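Local coordinates for protein EscN (Escherichia coli O127:H6, PDB 2OBL) that belongs to the type III secretion system ATPases, relatives of the ATP synthase alpha and beta subunits built on a P-loop nucleotide-binding domain, at residues A[57-62]-A[89-94]; A[163-168]-A[216-221]. The protein carries 1 engineered substitution. One frame throughout, in Å; residues are numbered along the deposited sequence.

Contact 1 of 2, residues A[57-62]-A[89-94]; sequences LGVRAI and GMICNG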
loop_
_atom_site.group_PDB
_atom_site.type_symbol
_atom_site.label_atom_id
_atom_site.label_comp_id
_atom_site.label_asym_id
_atom_site.label_seq_id
_atom_site.Cartn_x
_atom_site.Cartn_y
_atom_site.Cartn_z
ATOM N N LEU A 57 0.909 -10.488 -0.106
ATOM C CA LEU A 57 1.015 -9.524 0.994
ATOM C C LEU A 57 0.954 -10.185 2.375
ATOM O O LEU A 57 1.383 -9.606 3.376
ATOM C CB LEU A 57 -0.108 -8.480 0.896
ATOM C CG LEU A 57 -0.109 -7.542 -0.313
ATOM C CD1 LEU A 57 -1.118 -6.415 -0.096
ATOM C CD2 LEU A 57 1.263 -6.963 -0.560
ATOM N N GLY A 58 0.380 -11.379 2.429
ATOM C CA GLY A 58 0.140 -12.042 3.702
ATOM C C GLY A 58 -1.073 -11.443 4.395
ATOM O O GLY A 58 -1.146 -11.412 5.629
ATOM N N VAL A 59 -2.011 -10.936 3.597
ATOM C CA VAL A 59 -3.282 -10.427 4.094
ATOM C C VAL A 59 -4.368 -11.169 3.326
ATOM O O VAL A 59 -4.495 -11.008 2.109
ATOM C CB VAL A 59 -3.426 -8.896 3.855
ATOM C CG1 VAL A 59 -4.775 -8.399 4.360
ATOM C CG2 VAL A 59 -2.299 -8.137 4.537
ATOM N N ARG A 60 -5.129 -12.003 4.029
ATOM C CA ARG A 60 -6.112 -12.874 3.371
ATOM C C ARG A 60 -7.096 -12.147 2.478
ATOM O O ARG A 60 -7.360 -12.580 1.367
ATOM C CB ARG A 60 -6.885 -13.710 4.394
ATOM C CG ARG A 60 -6.048 -14.804 5.032
ATOM C CD ARG A 60 -6.937 -15.802 5.775
ATOM N NE ARG A 60 -7.673 -15.160 6.862
ATOM C CZ ARG A 60 -7.329 -15.229 8.144
ATOM N NH1 ARG A 60 -6.256 -15.917 8.512
ATOM N NH2 ARG A 60 -8.057 -14.595 9.062
ATOM N N ALA A 61 -7.640 -11.033 2.952
ATOM C CA ALA A 61 -8.651 -10.330 2.188
ATOM C C ALA A 61 -8.088 -9.897 0.841
ATOM O O ALA A 61 -8.772 -9.984 -0.175
ATOM C CB ALA A 61 -9.147 -9.137 2.955
ATOM N N ILE A 62 -6.840 -9.436 0.840
ATOM C CA ILE A 62 -6.222 -8.913 -0.387
ATOM C C ILE A 62 -5.702 -10.037 -1.274
ATOM O O ILE A 62 -6.048 -10.126 -2.453
ATOM C CB ILE A 62 -5.090 -7.908 -0.081
ATOM C CG1 ILE A 62 -5.640 -6.718 0.717
ATOM C CG2 ILE A 62 -4.451 -7.398 -1.392
ATOM C CD1 ILE A 62 -4.552 -5.800 1.290
ATOM N N GLY A 89 1.821 -2.453 8.713
ATOM C CA GLY A 89 2.705 -3.365 9.441
ATOM C C GLY A 89 2.531 -4.811 9.001
ATOM O O GLY A 89 3.508 -5.532 8.790
ATOM N N MET A 90 1.283 -5.247 8.875
ATOM C CA MET A 90 1.007 -6.631 8.481
ATOM C C MET A 90 1.615 -6.919 7.125
ATOM O O MET A 90 2.173 -7.993 6.879
ATOM C CB MET A 90 -0.495 -6.863 8.403
ATOM C CG MET A 90 -1.152 -6.972 9.750
ATOM S SD MET A 90 -2.926 -7.199 9.551
ATOM C CE MET A 90 -2.981 -8.646 8.504
ATOM N N ILE A 91 1.499 -5.941 6.236
ATOM C CA ILE A 91 2.024 -6.088 4.885
ATOM C C ILE A 91 3.551 -6.196 4.888
ATOM O O ILE A 91 4.113 -7.078 4.242
ATOM C CB ILE A 91 1.551 -4.937 3.941
ATOM C CG1 ILE A 91 0.036 -5.037 3.690
ATOM C CG2 ILE A 91 2.303 -5.043 2.622
ATOM C CD1 ILE A 91 -0.583 -3.783 3.030
ATOM N N CYS A 92 4.227 -5.307 5.620
ATOM C CA CYS A 92 5.685 -5.358 5.687
ATOM C C CYS A 92 6.162 -6.701 6.234
ATOM O O CYS A 92 7.147 -7.258 5.757
ATOM C CB CYS A 92 6.248 -4.219 6.545
ATOM S SG CYS A 92 6.117 -2.570 5.816
ATOM N N ASN A 93 5.442 -7.233 7.218
ATOM C CA ASN A 93 5.864 -8.471 7.870
ATOM C C ASN A 93 5.474 -9.719 7.088
ATOM O O ASN A 93 6.091 -10.775 7.240
ATOM C CB ASN A 93 5.288 -8.532 9.277
ATOM C CG ASN A 93 5.874 -7.475 10.190
ATOM O OD1 ASN A 93 7.018 -7.065 10.018
ATOM N ND2 ASN A 93 5.097 -7.036 11.170
ATOM N N GLY A 94 4.443 -9.594 6.255
ATOM C CA GLY A 94 3.896 -10.727 5.538
ATOM C C GLY A 94 4.249 -10.792 4.068
ATOM O O GLY A 94 4.156 -11.859 3.464
#
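Leu57 and Ile91 run alongside each other with their branches extending in the same direction, joining the turn that leads into helix 60-65 to the C-terminal part of helix 84-94, the helix that follows the probable Walker A loop in this P-loop fold. Two pairs of methyls make the match: Leu57 CD2 rests 3.9 Å from Ile91 CG2, and Leu57 CD1 lies 4.1 Å from Ile91 CD1. Val59 adds a single branch. With CG1 anti to the backbone N (chi1 179°), its CG2 is the methyl presented to the helix, 4.0 Å from Ile91 CG1 and 4.1 Å from Met90 CE. The methionine crosses Val59 at about a right angle, and the bend at its last torsion (chi3 56°) brings the terminal methyl to the valine. Beside these apolar groups, at the C-terminal end of helix 84-94, the backbones come close, Gly58 CA and Gly94 CA being 4.4 Å apart, an approach that two residues without side chains permit. No hydrogen bond crosses, and the direct contact is one of van der Waals packing. Further out, Asp63 secures the turn by accepting hydrogen bonds from the backbone N of Leu57 and Gly58, while Asn93 is tied to Thr123 and Leu118 on the far side of the helix. At the helix terminus, Leu57 O sits 3.2 Å from Gly94 C.

Contact 2 of 2, residues A[163-168]-A[216-221]; sequences LLMMDS and TAIYTV. With IMD (imidazole), chain D.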
loop_
_atom_site.group_PDB
_atom_site.type_symbol
_atom_site.label_atom_id
_atom_site.label_comp_id
_atom_site.label_asym_id
_atom_site.label_seq_id
_atom_site.Cartn_x
_atom_site.Cartn_y
_atom_site.Cartn_z
ATOM N N LEU A 163 9.671 -4.094 -2.384
ATOM C CA LEU A 163 8.404 -3.436 -2.051
ATOM C C LEU A 163 8.705 -2.008 -1.632
ATOM O O LEU A 163 9.389 -1.780 -0.632
ATOM C CB LEU A 163 7.675 -4.170 -0.922
ATOM C CG LEU A 163 6.446 -3.452 -0.352
ATOM C CD1 LEU A 163 5.415 -3.192 -1.440
ATOM C CD2 LEU A 163 5.814 -4.211 0.829
ATOM N N LEU A 164 8.218 -1.050 -2.415
ATOM C CA LEU A 164 8.313 0.363 -2.052
ATOM C C LEU A 164 7.000 0.748 -1.381
ATOM O O LEU A 164 5.926 0.576 -1.959
ATOM C CB LEU A 164 8.513 1.217 -3.302
ATOM C CG LEU A 164 8.444 2.741 -3.123
ATOM C CD1 LEU A 164 9.574 3.237 -2.191
ATOM C CD2 LEU A 164 8.545 3.404 -4.496
ATOM N N MET A 165 7.076 1.255 -0.157
ATOM C CA MET A 165 5.858 1.590 0.561
ATOM C C MET A 165 5.938 3.032 1.041
ATOM O O MET A 165 6.786 3.375 1.870
ATOM C CB MET A 165 5.624 0.623 1.737
ATOM C CG MET A 165 4.424 1.011 2.603
ATOM S SD MET A 165 4.072 -0.086 4.018
ATOM C CE MET A 165 3.488 -1.568 3.217
ATOM N N MET A 166 5.069 3.874 0.503
ATOM C CA MET A 166 5.142 5.298 0.766
ATOM C C MET A 166 3.925 5.740 1.562
ATOM O O MET A 166 2.807 5.724 1.056
ATOM C CB MET A 166 5.223 6.078 -0.541
ATOM C CG MET A 166 5.260 7.581 -0.287
ATOM S SD MET A 166 5.361 8.575 -1.779
ATOM C CE MET A 166 6.642 7.710 -2.646
ATOM N N ASP A 167 4.155 6.125 2.813
ATOM C CA ASP A 167 3.092 6.574 3.703
ATOM C C ASP A 167 3.467 8.010 4.087
ATOM O O ASP A 167 4.230 8.200 5.037
ATOM C CB ASP A 167 3.054 5.657 4.947
ATOM C CG ASP A 167 1.848 5.910 5.861
ATOM O OD1 ASP A 167 0.771 6.328 5.388
ATOM O OD2 ASP A 167 1.974 5.682 7.085
ATOM N N SER A 168 2.963 9.019 3.369
ATOM C CA SER A 168 1.881 8.898 2.391
ATOM C C SER A 168 2.148 9.762 1.171
ATOM O O SER A 168 2.892 10.741 1.252
ATOM C CB SER A 168 0.586 9.419 3.026
ATOM O OG SER A 168 0.744 10.785 3.435
ATOM N N THR A 216 7.366 -3.256 -6.647
ATOM C CA THR A 216 5.932 -3.202 -6.451
ATOM C C THR A 216 5.759 -2.118 -5.426
ATOM O O THR A 216 6.492 -2.086 -4.418
ATOM C CB THR A 216 5.403 -4.536 -5.897
ATOM O OG1 THR A 216 5.810 -5.596 -6.765
ATOM C CG2 THR A 216 3.877 -4.514 -5.786
ATOM N N ALA A 217 4.822 -1.207 -5.668
ATOM C CA ALA A 217 4.755 -0.029 -4.831
ATOM C C ALA A 217 3.371 0.138 -4.235
ATOM O O ALA A 217 2.376 -0.085 -4.911
ATOM C CB ALA A 217 5.157 1.202 -5.624
ATOM N N ILE A 218 3.334 0.515 -2.962
ATOM C CA ILE A 218 2.088 0.834 -2.286
ATOM C C ILE A 218 2.172 2.273 -1.830
ATOM O O ILE A 218 3.106 2.640 -1.112
ATOM C CB ILE A 218 1.909 -0.066 -1.068
ATOM C CG1 ILE A 218 1.627 -1.504 -1.507
ATOM C CG2 ILE A 218 0.801 0.442 -0.164
ATOM C CD1 ILE A 218 1.661 -2.499 -0.319
ATOM N N TYR A 219 1.190 3.074 -2.244
ATOM C CA TYR A 219 1.118 4.501 -1.901
ATOM C C TYR A 219 -0.116 4.750 -1.053
ATOM O O TYR A 219 -1.228 4.388 -1.461
ATOM C CB TYR A 219 1.022 5.339 -3.186
ATOM C CG TYR A 219 2.150 5.096 -4.150
ATOM C CD1 TYR A 219 3.346 5.804 -4.037
ATOM C CD2 TYR A 219 2.033 4.139 -5.169
ATOM C CE1 TYR A 219 4.398 5.581 -4.910
ATOM C CE2 TYR A 219 3.086 3.898 -6.049
ATOM C CZ TYR A 219 4.260 4.630 -5.917
ATOM O OH TYR A 219 5.290 4.396 -6.777
ATOM N N THR A 220 0.044 5.356 0.114
ATOM C CA THR A 220 -1.168 5.661 0.905
ATOM C C THR A 220 -1.694 7.057 0.618
ATOM O O THR A 220 -0.937 7.994 0.364
ATOM C CB THR A 220 -0.984 5.487 2.413
ATOM O OG1 THR A 220 -0.107 6.497 2.911
ATOM C CG2 THR A 220 -0.419 4.095 2.735
ATOM N N VAL A 221 -3.015 7.167 0.672
ATOM C CA VAL A 221 -3.741 8.404 0.484
ATOM C C VAL A 221 -4.561 8.609 1.764
ATOM O O VAL A 221 -5.356 7.744 2.162
ATOM C CB VAL A 221 -4.677 8.327 -0.733
ATOM C CG1 VAL A 221 -5.528 9.622 -0.835
ATOM C CG2 VAL A 221 -3.864 8.073 -2.024
HETATM N N1 IMD D . 5.090 8.527 9.296
HETATM C C2 IMD D . 4.460 8.113 8.175
HETATM N N3 IMD D . 3.730 7.013 8.493
HETATM C C4 IMD D . 3.903 6.735 9.811
HETATM C C5 IMD D . 4.770 7.691 10.317
#
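Met166 lays its thioether at the edge of the Tyr219 ring, a Met-aromatic contact with SD 88° off the ring normal and 5.4 Å from the centroid. Its CG is anti to the backbone N (chi1 178°), and a bend at chi3 brings CE near the ring plane, 3.8 Å from Tyr219 CE1. Leu164 and Ala217 share this face of the parallel sheet, and Leu164 CD2 approaches Tyr219 OH. On the other face Met165 runs alongside Ile218, whose CD1 also meets Leu163 CD1 at 4.0 Å. Four backbone hydrogen bonds join the strands, among them the nearly straight Met166 N to Ile218 O (172°, 2.8 Å). Beyond them Asp167 and Thr220 cross obliquely: Thr220 OG1 donates to the anti lone pair of Asp167 OD1 at 2.6 Å, just before the cis peptide preceding Ser168. Asp167 OD2 accepts a hydrogen bond from N3 of an imidazole, probably from the crystallisation liquor (2.6 Å), and forms a salt bridge with Lys84 of the probable Walker A loop. Asp167 ends its strand, a position consistent with that of the Walker B aspartate in P-loop proteins; with Thr220 on one oxygen and imidazole and Lys84 on the other, the carboxylate is held against rotation.

In the fold
The two contacts adjoin through helix 84-94, which rests on the sheet: Ile91 CG2 of contact 1 meets Met165 CE of contact 2 at 3.7 Å and Ile218 CD1 at 3.9 Å. Ile91 therefore packs against the 57-62 turn and the central strands alike. Contact 2 is wholly buried near the middle of the chain and joins two neighbouring parallel strands; contact 1 is partly buried and links the helix to a loop-and-turn segment. Their chemistry follows place. The strands combine backbone hydrogen bonds and apolar packing with a polar end near the probable Walker A residues, whereas the outer contact relies on methyl packing and close glycine backbones.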